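Local coordinates for flagellar brake protein YcgR (Klebsiella pneumoniae, PDB 5KEC) that binds the second messenger c-di-GMP and, as the transcriptional activator MrkH, probably switches on type 3 fimbriae genes that serve biofilm formation, at residues 18-23 with 76-81; 48-53 with 82-87; 22-27 with 44-49. All blocks are in the same frame, centred on the assembly; numbering follows the deposited sequence.

Interaction 1 (18-23 with 76-81); sequences AIFREE and IEFNAA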
loop_
_atom_site.group_PDB
_atom_site.type_symbol
_atom_site.label_atom_id
_atom_site.label_comp_id
_atom_site.label_asym_id
_atom_site.label_seq_id
_atom_site.Cartn_x
_atom_site.Cartn_y
_atom_site.Cartn_z
ATOM N N ALA B 18 -2.487 17.991 -18.301
ATOM C CA ALA B 18 -1.350 18.284 -19.168
ATOM C C ALA B 18 -0.174 17.339 -18.925
ATOM O O ALA B 18 0.493 16.916 -19.872
ATOM C CB ALA B 18 -0.908 19.730 -18.993
ATOM N N ILE B 19 0.084 17.018 -17.656
ATOM C CA ILE B 19 1.191 16.129 -17.308
ATOM C C ILE B 19 0.927 14.702 -17.774
ATOM O O ILE B 19 1.822 14.037 -18.312
ATOM C CB ILE B 19 1.488 16.138 -15.794
ATOM C CG1 ILE B 19 2.243 17.415 -15.409
ATOM C CG2 ILE B 19 2.301 14.911 -15.398
ATOM C CD1 ILE B 19 2.254 17.691 -13.905
ATOM N N PHE B 20 -0.301 14.232 -17.587
ATOM C CA PHE B 20 -0.639 12.882 -18.031
ATOM C C PHE B 20 -0.514 12.738 -19.548
ATOM O O PHE B 20 0.055 11.759 -20.040
ATOM C CB PHE B 20 -2.028 12.459 -17.533
ATOM C CG PHE B 20 -1.996 11.765 -16.203
ATOM C CD1 PHE B 20 -1.718 12.471 -15.045
ATOM C CD2 PHE B 20 -2.236 10.401 -16.111
ATOM C CE1 PHE B 20 -1.675 11.831 -13.819
ATOM C CE2 PHE B 20 -2.192 9.752 -14.889
ATOM C CZ PHE B 20 -1.913 10.468 -13.739
ATOM N N ARG B 21 -1.026 13.723 -20.280
ATOM C CA ARG B 21 -0.948 13.712 -21.736
ATOM C C ARG B 21 0.489 13.659 -22.236
ATOM O O ARG B 21 0.784 12.988 -23.225
ATOM C CB ARG B 21 -1.661 14.926 -22.328
ATOM C CG ARG B 21 -3.172 14.893 -22.177
ATOM C CD ARG B 21 -3.815 15.994 -23.001
ATOM N NE ARG B 21 -5.272 15.985 -22.904
ATOM C CZ ARG B 21 -6.062 15.191 -23.621
ATOM N NH1 ARG B 21 -5.532 14.329 -24.482
ATOM N NH2 ARG B 21 -7.380 15.253 -23.475
ATOM N N GLU B 22 1.380 14.367 -21.548
ATOM C CA GLU B 22 2.780 14.413 -21.940
ATOM C C GLU B 22 3.474 13.087 -21.664
ATOM O O GLU B 22 4.170 12.550 -22.529
ATOM C CB GLU B 22 3.501 15.551 -21.215
ATOM C CG GLU B 22 4.981 15.643 -21.537
ATOM C CD GLU B 22 5.607 16.931 -21.034
ATOM O OE1 GLU B 22 5.768 17.088 -19.804
ATOM O OE2 GLU B 22 5.933 17.792 -21.875
ATOM N N GLU B 23 3.283 12.556 -20.461
ATOM C CA GLU B 23 3.909 11.291 -20.100
ATOM C C GLU B 23 3.392 10.160 -20.996
ATOM O O GLU B 23 4.141 9.262 -21.379
ATOM C CB GLU B 23 3.682 10.978 -18.619
ATOM C CG GLU B 23 4.201 12.053 -17.674
ATOM C CD GLU B 23 5.680 12.368 -17.876
ATOM O OE1 GLU B 23 6.473 11.449 -18.170
ATOM O OE2 GLU B 23 6.059 13.545 -17.738
ATOM N N ILE B 76 6.595 10.738 -10.190
ATOM C CA ILE B 76 5.341 11.398 -9.853
ATOM C C ILE B 76 4.425 10.393 -9.179
ATOM O O ILE B 76 3.902 9.485 -9.830
ATOM C CB ILE B 76 4.637 11.952 -11.106
ATOM C CG1 ILE B 76 5.625 12.740 -11.969
ATOM C CG2 ILE B 76 3.443 12.805 -10.708
ATOM C CD1 ILE B 76 5.055 13.178 -13.298
ATOM N N GLU B 77 4.236 10.539 -7.872
ATOM C CA GLU B 77 3.376 9.605 -7.163
ATOM C C GLU B 77 1.973 10.153 -6.911
ATOM O O GLU B 77 1.772 11.354 -6.702
ATOM C CB GLU B 77 4.026 9.120 -5.864
ATOM C CG GLU B 77 4.154 10.153 -4.771
ATOM C CD GLU B 77 4.846 9.583 -3.546
ATOM O OE1 GLU B 77 6.074 9.364 -3.609
ATOM O OE2 GLU B 77 4.160 9.337 -2.531
ATOM N N PHE B 78 1.003 9.254 -6.952
ATOM C CA PHE B 78 -0.383 9.629 -6.772
ATOM C C PHE B 78 -1.207 8.381 -6.504
ATOM O O PHE B 78 -0.725 7.262 -6.668
ATOM C CB PHE B 78 -0.905 10.356 -8.013
ATOM C CG PHE B 78 -0.839 9.539 -9.268
ATOM C CD1 PHE B 78 -1.952 8.853 -9.722
ATOM C CD2 PHE B 78 0.344 9.450 -9.993
ATOM C CE1 PHE B 78 -1.894 8.098 -10.885
ATOM C CE2 PHE B 78 0.409 8.699 -11.155
ATOM C CZ PHE B 78 -0.713 8.024 -11.601
ATOM N N ASN B 79 -2.446 8.582 -6.075
ATOM C CA ASN B 79 -3.379 7.490 -5.887
ATOM C C ASN B 79 -4.555 7.729 -6.802
ATOM O O ASN B 79 -4.866 8.873 -7.120
ATOM C CB ASN B 79 -3.845 7.422 -4.434
ATOM C CG ASN B 79 -2.715 7.105 -3.477
ATOM O OD1 ASN B 79 -2.438 5.940 -3.192
ATOM N ND2 ASN B 79 -2.053 8.142 -2.975
ATOM N N ALA B 80 -5.205 6.658 -7.238
ATOM C CA ALA B 80 -6.359 6.795 -8.107
ATOM C C ALA B 80 -7.254 5.579 -7.985
ATOM O O ALA B 80 -6.784 4.450 -7.840
ATOM C CB ALA B 80 -5.929 7.009 -9.560
ATOM N N ALA B 81 -8.555 5.819 -8.037
ATOM C CA ALA B 81 -9.524 4.745 -7.932
ATOM C C ALA B 81 -9.948 4.278 -9.319
ATOM O O ALA B 81 -10.020 5.066 -10.263
ATOM C CB ALA B 81 -10.740 5.201 -7.125
#
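Phe20 and Phe78 form a T-shaped aromatic pair that fastens the helix of 18-23 to the strand of 76-81. Phe20 presents its far edge, and its CZ comes over one face of the Phe78 ring, 3.5 Å from CZ of Phe78. The two side chains approach from opposite directions, with ring centroids 5.2 Å apart and planes at 70°. This geometry sets the weakly positive ring hydrogens of Phe20 against the electron-rich face of Phe78, a favourable way for two benzyl groups to meet in an apolar core. Phe78 holds CG between its backbone N and carbonyl carbon, which directs the ring toward the helix, and chi2, near 97°, turns its face to Phe20.

One helical position earlier, Ile19 adds a purely aliphatic contact. Its branch methyl CG2 meets CD1, the end of the longer branch of Ile76, at 3.9 Å. Ile76 carries its CG1 arm beside the backbone N (chi1 -48°) and extends it toward the helix, bridging a backbone separation of 9.8 Å between the CA atoms of Ile19 and Ile76. Beta-branched Ile76 suits the strand, and its longer branch ends in the methyl that meets the helix.

The contact is buried. The ring of Phe67 on strand 64-71 meets that of Phe78 with nearly parallel planes, Phe51 of strand 50-55 packs against Phe20, and Leu104 of strand 104-107 touches Ile19, Ile76 and Phe78. Helix 13-25 thus lies on the curled antiparallel sheet of the YcgR-like domain, and strand 74-87, hydrogen-bonded to strands 64-71 and 104-107, provides part of the apolar surface beneath it.

Interaction 2 (48-53 with 82-87); sequences FAEFHI and LTKHDN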
loop_
_atom_site.group_PDB
_atom_site.type_symbol
_atom_site.label_atom_id
_atom_site.label_comp_id
_atom_site.label_asym_id
_atom_site.label_seq_id
_atom_site.Cartn_x
_atom_site.Cartn_y
_atom_site.Cartn_z
ATOM N N PHE B 48 -10.092 14.011 -20.205
ATOM C CA PHE B 48 -10.312 15.066 -19.224
ATOM C C PHE B 48 -10.605 14.547 -17.818
ATOM O O PHE B 48 -10.400 15.257 -16.834
ATOM C CB PHE B 48 -11.429 16.002 -19.697
ATOM C CG PHE B 48 -12.753 15.316 -19.900
ATOM C CD1 PHE B 48 -13.744 15.390 -18.932
ATOM C CD2 PHE B 48 -13.007 14.598 -21.059
ATOM C CE1 PHE B 48 -14.965 14.762 -19.113
ATOM C CE2 PHE B 48 -14.226 13.967 -21.248
ATOM C CZ PHE B 48 -15.207 14.050 -20.271
ATOM N N ALA B 49 -11.066 13.305 -17.717
ATOM C CA ALA B 49 -11.529 12.785 -16.433
ATOM C C ALA B 49 -10.832 11.501 -15.976
ATOM O O ALA B 49 -10.856 11.171 -14.787
ATOM C CB ALA B 49 -13.035 12.575 -16.474
ATOM N N GLU B 50 -10.214 10.782 -16.911
ATOM C CA GLU B 50 -9.692 9.449 -16.622
ATOM C C GLU B 50 -8.410 9.134 -17.388
ATOM O O GLU B 50 -8.110 9.757 -18.401
ATOM C CB GLU B 50 -10.750 8.391 -16.954
ATOM C CG GLU B 50 -11.983 8.437 -16.069
ATOM C CD GLU B 50 -13.117 7.575 -16.594
ATOM O OE1 GLU B 50 -13.158 7.321 -17.820
ATOM O OE2 GLU B 50 -13.967 7.156 -15.776
ATOM N N PHE B 51 -7.644 8.177 -16.878
ATOM C CA PHE B 51 -6.516 7.637 -17.625
ATOM C C PHE B 51 -6.644 6.129 -17.666
ATOM O O PHE B 51 -7.204 5.528 -16.755
ATOM C CB PHE B 51 -5.177 8.045 -17.005
ATOM C CG PHE B 51 -4.884 7.381 -15.688
ATOM C CD1 PHE B 51 -4.213 6.168 -15.643
ATOM C CD2 PHE B 51 -5.270 7.979 -14.494
ATOM C CE1 PHE B 51 -3.932 5.555 -14.428
ATOM C CE2 PHE B 51 -4.996 7.375 -13.272
ATOM C CZ PHE B 51 -4.330 6.157 -13.239
ATOM N N HIS B 52 -6.126 5.517 -18.725
ATOM C CA HIS B 52 -6.254 4.076 -18.893
ATOM C C HIS B 52 -4.921 3.371 -18.819
ATOM O O HIS B 52 -3.894 3.923 -19.194
ATOM C CB HIS B 52 -6.884 3.748 -20.243
ATOM C CG HIS B 52 -8.291 4.222 -20.378
ATOM N ND1 HIS B 52 -9.116 3.814 -21.405
ATOM C CD2 HIS B 52 -9.022 5.069 -19.618
ATOM C CE1 HIS B 52 -10.296 4.395 -21.271
ATOM N NE2 HIS B 52 -10.265 5.162 -20.195
ATOM N N ILE B 53 -4.957 2.135 -18.338
ATOM C CA ILE B 53 -3.843 1.219 -18.495
ATOM C C ILE B 53 -4.426 -0.133 -18.880
ATOM O O ILE B 53 -5.619 -0.375 -18.692
ATOM C CB ILE B 53 -3.008 1.106 -17.210
ATOM C CG1 ILE B 53 -3.877 0.646 -16.043
ATOM C CG2 ILE B 53 -2.322 2.440 -16.889
ATOM C CD1 ILE B 53 -3.814 -0.843 -15.796
ATOM N N LEU B 82 -10.229 2.986 -9.422
ATOM C CA LEU B 82 -10.683 2.379 -10.661
ATOM C C LEU B 82 -12.143 2.746 -10.879
ATOM O O LEU B 82 -12.956 2.648 -9.960
ATOM C CB LEU B 82 -10.514 0.862 -10.565
ATOM C CG LEU B 82 -10.692 -0.052 -11.774
ATOM C CD1 LEU B 82 -10.125 -1.420 -11.436
ATOM C CD2 LEU B 82 -12.151 -0.164 -12.185
ATOM N N THR B 83 -12.474 3.178 -12.091
ATOM C CA THR B 83 -13.844 3.563 -12.412
ATOM C C THR B 83 -14.508 2.555 -13.349
ATOM O O THR B 83 -15.685 2.231 -13.190
ATOM C CB THR B 83 -13.906 4.960 -13.057
ATOM O OG1 THR B 83 -13.236 4.935 -14.323
ATOM C CG2 THR B 83 -13.248 5.994 -12.155
ATOM N N LYS B 84 -13.747 2.067 -14.325
ATOM C CA LYS B 84 -14.270 1.139 -15.323
ATOM C C LYS B 84 -13.259 0.040 -15.606
ATOM O O LYS B 84 -12.060 0.211 -15.374
ATOM C CB LYS B 84 -14.567 1.873 -16.633
ATOM C CG LYS B 84 -15.361 3.155 -16.480
ATOM C CD LYS B 84 -15.255 4.013 -17.734
ATOM C CE LYS B 84 -15.928 5.361 -17.540
ATOM N NZ LYS B 84 -15.650 6.279 -18.676
ATOM N N HIS B 85 -13.737 -1.086 -16.120
ATOM C CA HIS B 85 -12.835 -2.135 -16.581
ATOM C C HIS B 85 -13.553 -3.117 -17.492
ATOM O O HIS B 85 -14.704 -3.477 -17.252
ATOM C CB HIS B 85 -12.190 -2.873 -15.404
ATOM C CG HIS B 85 -13.010 -4.009 -14.873
ATOM N ND1 HIS B 85 -13.628 -3.968 -13.640
ATOM C CD2 HIS B 85 -13.304 -5.220 -15.401
ATOM C CE1 HIS B 85 -14.271 -5.104 -13.437
ATOM N NE2 HIS B 85 -14.091 -5.882 -14.490
ATOM N N ASP B 86 -12.866 -3.542 -18.544
ATOM C CA ASP B 86 -13.403 -4.542 -19.458
ATOM C C ASP B 86 -12.296 -5.077 -20.351
ATOM O O ASP B 86 -11.118 -4.852 -20.087
ATOM C CB ASP B 86 -14.544 -3.965 -20.301
ATOM C CG ASP B 86 -14.162 -2.672 -20.993
ATOM O OD1 ASP B 86 -13.477 -2.735 -22.037
ATOM O OD2 ASP B 86 -14.559 -1.595 -20.495
ATOM N N ASN B 87 -12.670 -5.781 -21.407
ATOM C CA ASN B 87 -11.676 -6.372 -22.289
ATOM C C ASN B 87 -11.327 -5.483 -23.470
ATOM O O ASN B 87 -12.189 -5.138 -24.272
ATOM C CB ASN B 87 -12.133 -7.749 -22.756
ATOM C CG ASN B 87 -12.200 -8.741 -21.622
ATOM O OD1 ASN B 87 -13.224 -8.870 -20.952
ATOM N ND2 ASN B 87 -11.094 -9.438 -21.383
#
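Glu50 sets CG beside its backbone N (chi1 -66°) and then runs out extended, carrying its carboxylate across to Thr83 and Lys84. Lys84 starts in the same way (chi1 -48°) and stays fully stretched, crossing the glutamate chain at about a right angle and bringing NZ to the acid.

The carboxylate oxygens divide the work. OE1 of Glu50 accepts a hydrogen bond from NZ of Lys84 at 2.8 Å through its syn lone pair, forming a salt bridge. OE2 of Glu50 accepts from the hydroxyl OG1 of Thr83, also at 2.8 Å, but this donor stands above the carboxylate plane, 63° out of it. Two adjacent strand residues can serve one acid because Thr83 and Lys84 form a classic beta bulge opposite Ala97 on strand 94-99, which turns both side chains toward Glu50. The short, branched threonine suits the close donor, while the long lysine, fully stretched, spans the distance to OE1.

Gripped at both oxygens, the carboxylate is restrained from rotating. The neighbouring ammonium and the hydroxyl would be expected to favour its ionised form, and at this surface position the salt bridge probably ties strands 50-55 and 74-87 together across intervening strand 94-99.

Interaction 3 (22-27 with 44-49); sequences EELRKR and TRVDFA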
loop_
_atom_site.group_PDB
_atom_site.type_symbol
_atom_site.label_atom_id
_atom_site.label_comp_id
_atom_site.label_asym_id
_atom_site.label_seq_id
_atom_site.Cartn_x
_atom_site.Cartn_y
_atom_site.Cartn_z
ATOM N N GLU B 22 1.380 14.367 -21.548
ATOM C CA GLU B 22 2.780 14.413 -21.940
ATOM C C GLU B 22 3.474 13.087 -21.664
ATOM O O GLU B 22 4.170 12.550 -22.529
ATOM C CB GLU B 22 3.501 15.551 -21.215
ATOM C CG GLU B 22 4.981 15.643 -21.537
ATOM C CD GLU B 22 5.607 16.931 -21.034
ATOM O OE1 GLU B 22 5.768 17.088 -19.804
ATOM O OE2 GLU B 22 5.933 17.792 -21.875
ATOM N N GLU B 23 3.283 12.556 -20.461
ATOM C CA GLU B 23 3.909 11.291 -20.100
ATOM C C GLU B 23 3.392 10.160 -20.996
ATOM O O GLU B 23 4.141 9.262 -21.379
ATOM C CB GLU B 23 3.682 10.978 -18.619
ATOM C CG GLU B 23 4.201 12.053 -17.674
ATOM C CD GLU B 23 5.680 12.368 -17.876
ATOM O OE1 GLU B 23 6.473 11.449 -18.170
ATOM O OE2 GLU B 23 6.059 13.545 -17.738
ATOM N N LEU B 24 2.111 10.216 -21.341
ATOM C CA LEU B 24 1.537 9.276 -22.297
ATOM C C LEU B 24 2.347 9.292 -23.594
ATOM O O LEU B 24 2.749 8.242 -24.118
ATOM C CB LEU B 24 0.084 9.652 -22.586
ATOM C CG LEU B 24 -0.531 9.030 -23.838
ATOM C CD1 LEU B 24 -1.011 7.621 -23.544
ATOM C CD2 LEU B 24 -1.678 9.897 -24.326
ATOM N N ARG B 25 2.604 10.503 -24.081
ATOM C CA ARG B 25 3.291 10.740 -25.346
ATOM C C ARG B 25 4.755 10.317 -25.300
ATOM O O ARG B 25 5.354 9.992 -26.326
ATOM C CB ARG B 25 3.176 12.223 -25.717
ATOM C CG ARG B 25 3.953 12.627 -26.953
ATOM C CD ARG B 25 3.720 14.094 -27.292
ATOM N NE ARG B 25 4.453 14.999 -26.408
ATOM C CZ ARG B 25 4.234 16.311 -26.336
ATOM N NH1 ARG B 25 3.297 16.872 -27.089
ATOM N NH2 ARG B 25 4.949 17.062 -25.507
ATOM N N LYS B 26 5.332 10.312 -24.105
ATOM C CA LYS B 26 6.726 9.938 -23.956
ATOM C C LYS B 26 6.868 8.470 -23.593
ATOM O O LYS B 26 7.964 7.999 -23.328
ATOM C CB LYS B 26 7.402 10.823 -22.908
ATOM C CG LYS B 26 7.286 12.295 -23.243
ATOM C CD LYS B 26 8.416 13.104 -22.652
ATOM C CE LYS B 26 8.443 13.007 -21.140
ATOM N NZ LYS B 26 9.522 13.861 -20.568
ATOM N N ARG B 27 5.748 7.753 -23.590
ATOM C CA ARG B 27 5.718 6.355 -23.181
ATOM C C ARG B 27 6.365 6.163 -21.820
ATOM O O ARG B 27 7.039 5.166 -21.583
ATOM C CB ARG B 27 6.418 5.469 -24.212
ATOM C CG ARG B 27 5.729 5.372 -25.558
ATOM C CD ARG B 27 6.497 4.418 -26.477
ATOM N NE ARG B 27 6.750 3.139 -25.814
ATOM C CZ ARG B 27 7.910 2.793 -25.259
ATOM N NH1 ARG B 27 8.944 3.621 -25.298
ATOM N NH2 ARG B 27 8.039 1.612 -24.666
ATOM N N THR B 44 -2.322 4.073 -21.555
ATOM C CA THR B 44 -2.867 3.740 -22.869
ATOM C C THR B 44 -3.851 4.792 -23.388
ATOM O O THR B 44 -4.222 4.788 -24.566
ATOM C CB THR B 44 -3.509 2.332 -22.883
ATOM O OG1 THR B 44 -4.504 2.243 -21.863
ATOM C CG2 THR B 44 -2.471 1.276 -22.608
ATOM N N ARG B 45 -4.268 5.699 -22.511
ATOM C CA ARG B 45 -5.225 6.724 -22.901
ATOM C C ARG B 45 -5.393 7.762 -21.806
ATOM O O ARG B 45 -5.429 7.430 -20.625
ATOM C CB ARG B 45 -6.579 6.096 -23.234
ATOM C CG ARG B 45 -7.592 7.076 -23.788
ATOM C CD ARG B 45 -8.988 6.470 -23.835
ATOM N NE ARG B 45 -9.988 7.467 -24.203
ATOM C CZ ARG B 45 -10.353 7.732 -25.453
ATOM N NH1 ARG B 45 -9.806 7.064 -26.462
ATOM N NH2 ARG B 45 -11.267 8.664 -25.694
ATOM N N VAL B 46 -5.487 9.021 -22.209
ATOM C CA VAL B 46 -5.699 10.111 -21.271
ATOM C C VAL B 46 -6.811 11.006 -21.790
ATOM O O VAL B 46 -6.799 11.423 -22.948
ATOM C CB VAL B 46 -4.427 10.962 -21.076
ATOM C CG1 VAL B 46 -4.707 12.123 -20.132
ATOM C CG2 VAL B 46 -3.278 10.108 -20.550
ATOM N N ASP B 47 -7.792 11.279 -20.939
ATOM C CA ASP B 47 -8.824 12.245 -21.279
ATOM C C ASP B 47 -9.091 13.148 -20.081
ATOM O O ASP B 47 -8.399 13.061 -19.063
ATOM C CB ASP B 47 -10.100 11.556 -21.777
ATOM C CG ASP B 47 -10.718 10.641 -20.741
ATOM O OD1 ASP B 47 -10.909 11.088 -19.590
ATOM O OD2 ASP B 47 -11.011 9.475 -21.081
ATOM N N PHE B 48 -10.092 14.011 -20.205
ATOM C CA PHE B 48 -10.312 15.066 -19.224
ATOM C C PHE B 48 -10.605 14.547 -17.818
ATOM O O PHE B 48 -10.400 15.257 -16.834
ATOM C CB PHE B 48 -11.429 16.002 -19.697
ATOM C CG PHE B 48 -12.753 15.316 -19.900
ATOM C CD1 PHE B 48 -13.744 15.390 -18.932
ATOM C CD2 PHE B 48 -13.007 14.598 -21.059
ATOM C CE1 PHE B 48 -14.965 14.762 -19.113
ATOM C CE2 PHE B 48 -14.226 13.967 -21.248
ATOM C CZ PHE B 48 -15.207 14.050 -20.271
ATOM N N ALA B 49 -11.066 13.305 -17.717
ATOM C CA ALA B 49 -11.529 12.785 -16.433
ATOM C C ALA B 49 -10.832 11.501 -15.976
ATOM O O ALA B 49 -10.856 11.171 -14.787
ATOM C CB ALA B 49 -13.035 12.575 -16.474
#
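Leu24 supplies the apolar part of the contact, reaching from the last turn of the helix to Val46. Its CB lies 4.0 Å from CG2 of Val46, and CD2 touches the same methyl. The two side chains slide past one another in opposite directions, so flank meets flank. With CG anti to the backbone N (chi1 163°), the leucine side chain is turned toward 44-49. Its other methyl, CD1, meets the backbone there, 3.9 Å from N of Arg45 and also against the carbonyl carbon of Thr44. A branched leucine can cover side chain and main chain together, while compact Val46 fits a buried strand position.

The polar interactions described here do not run between the two segments. In 44-49, Asp47 forms an Asx turn: its OD1 accepts from the backbone N of Ala49 at 2.9 Å, met nearly along the C-O axis with an N-H...O angle of 158°. The same oxygen takes the backbone N of Glu50, so the short aspartate shapes the turn into the next strand. OD2 of Asp47 makes a long ion pair with the guanidinium of Arg45, in the plane of that group and at its edge. On the helix, a similarly long pair joins Arg25 to Glu22.

Backbone bonds finish the helix in a Schellman motif. Arg27, with positive phi (52°), is its C-prime residue, and its N bonds to O of Leu24 at 3.1 Å, while Thr28 N reaches O of Glu23.

In the fold, the C-terminal end of helix 13-25 thus rests on the end of strand 37-46. Phe20 and Arg21 of the preceding helical turn also touch Val46, and strand 50-55 flanks the same strand through backbone bonds between His52 and both Thr44 and Arg45.

All three contacts belong to the YcgR-like domain and reach one curled antiparallel sheet. Interactions 1 and 3 share helix 13-25, with centres about 8 Å apart: its middle turns meet strand 74-87, and its C-terminal end meets strand 37-46. Interaction 2, whose centre is about 13 Å from that of interaction 1 and 12 Å from that of interaction 3, joins strands 50-55 and 74-87 at the surface. Along the chain the segments run 18-23, 22-27, 44-49, 48-53, 76-81 and 82-87. Phe51 touches Phe20, Phe78 and Ala80, linking interactions 1 and 2. Helix and sheet thereby form one unit; His70, which binds c-di-GMP (absent here), has its side chain about 8 Å from that of Ile76.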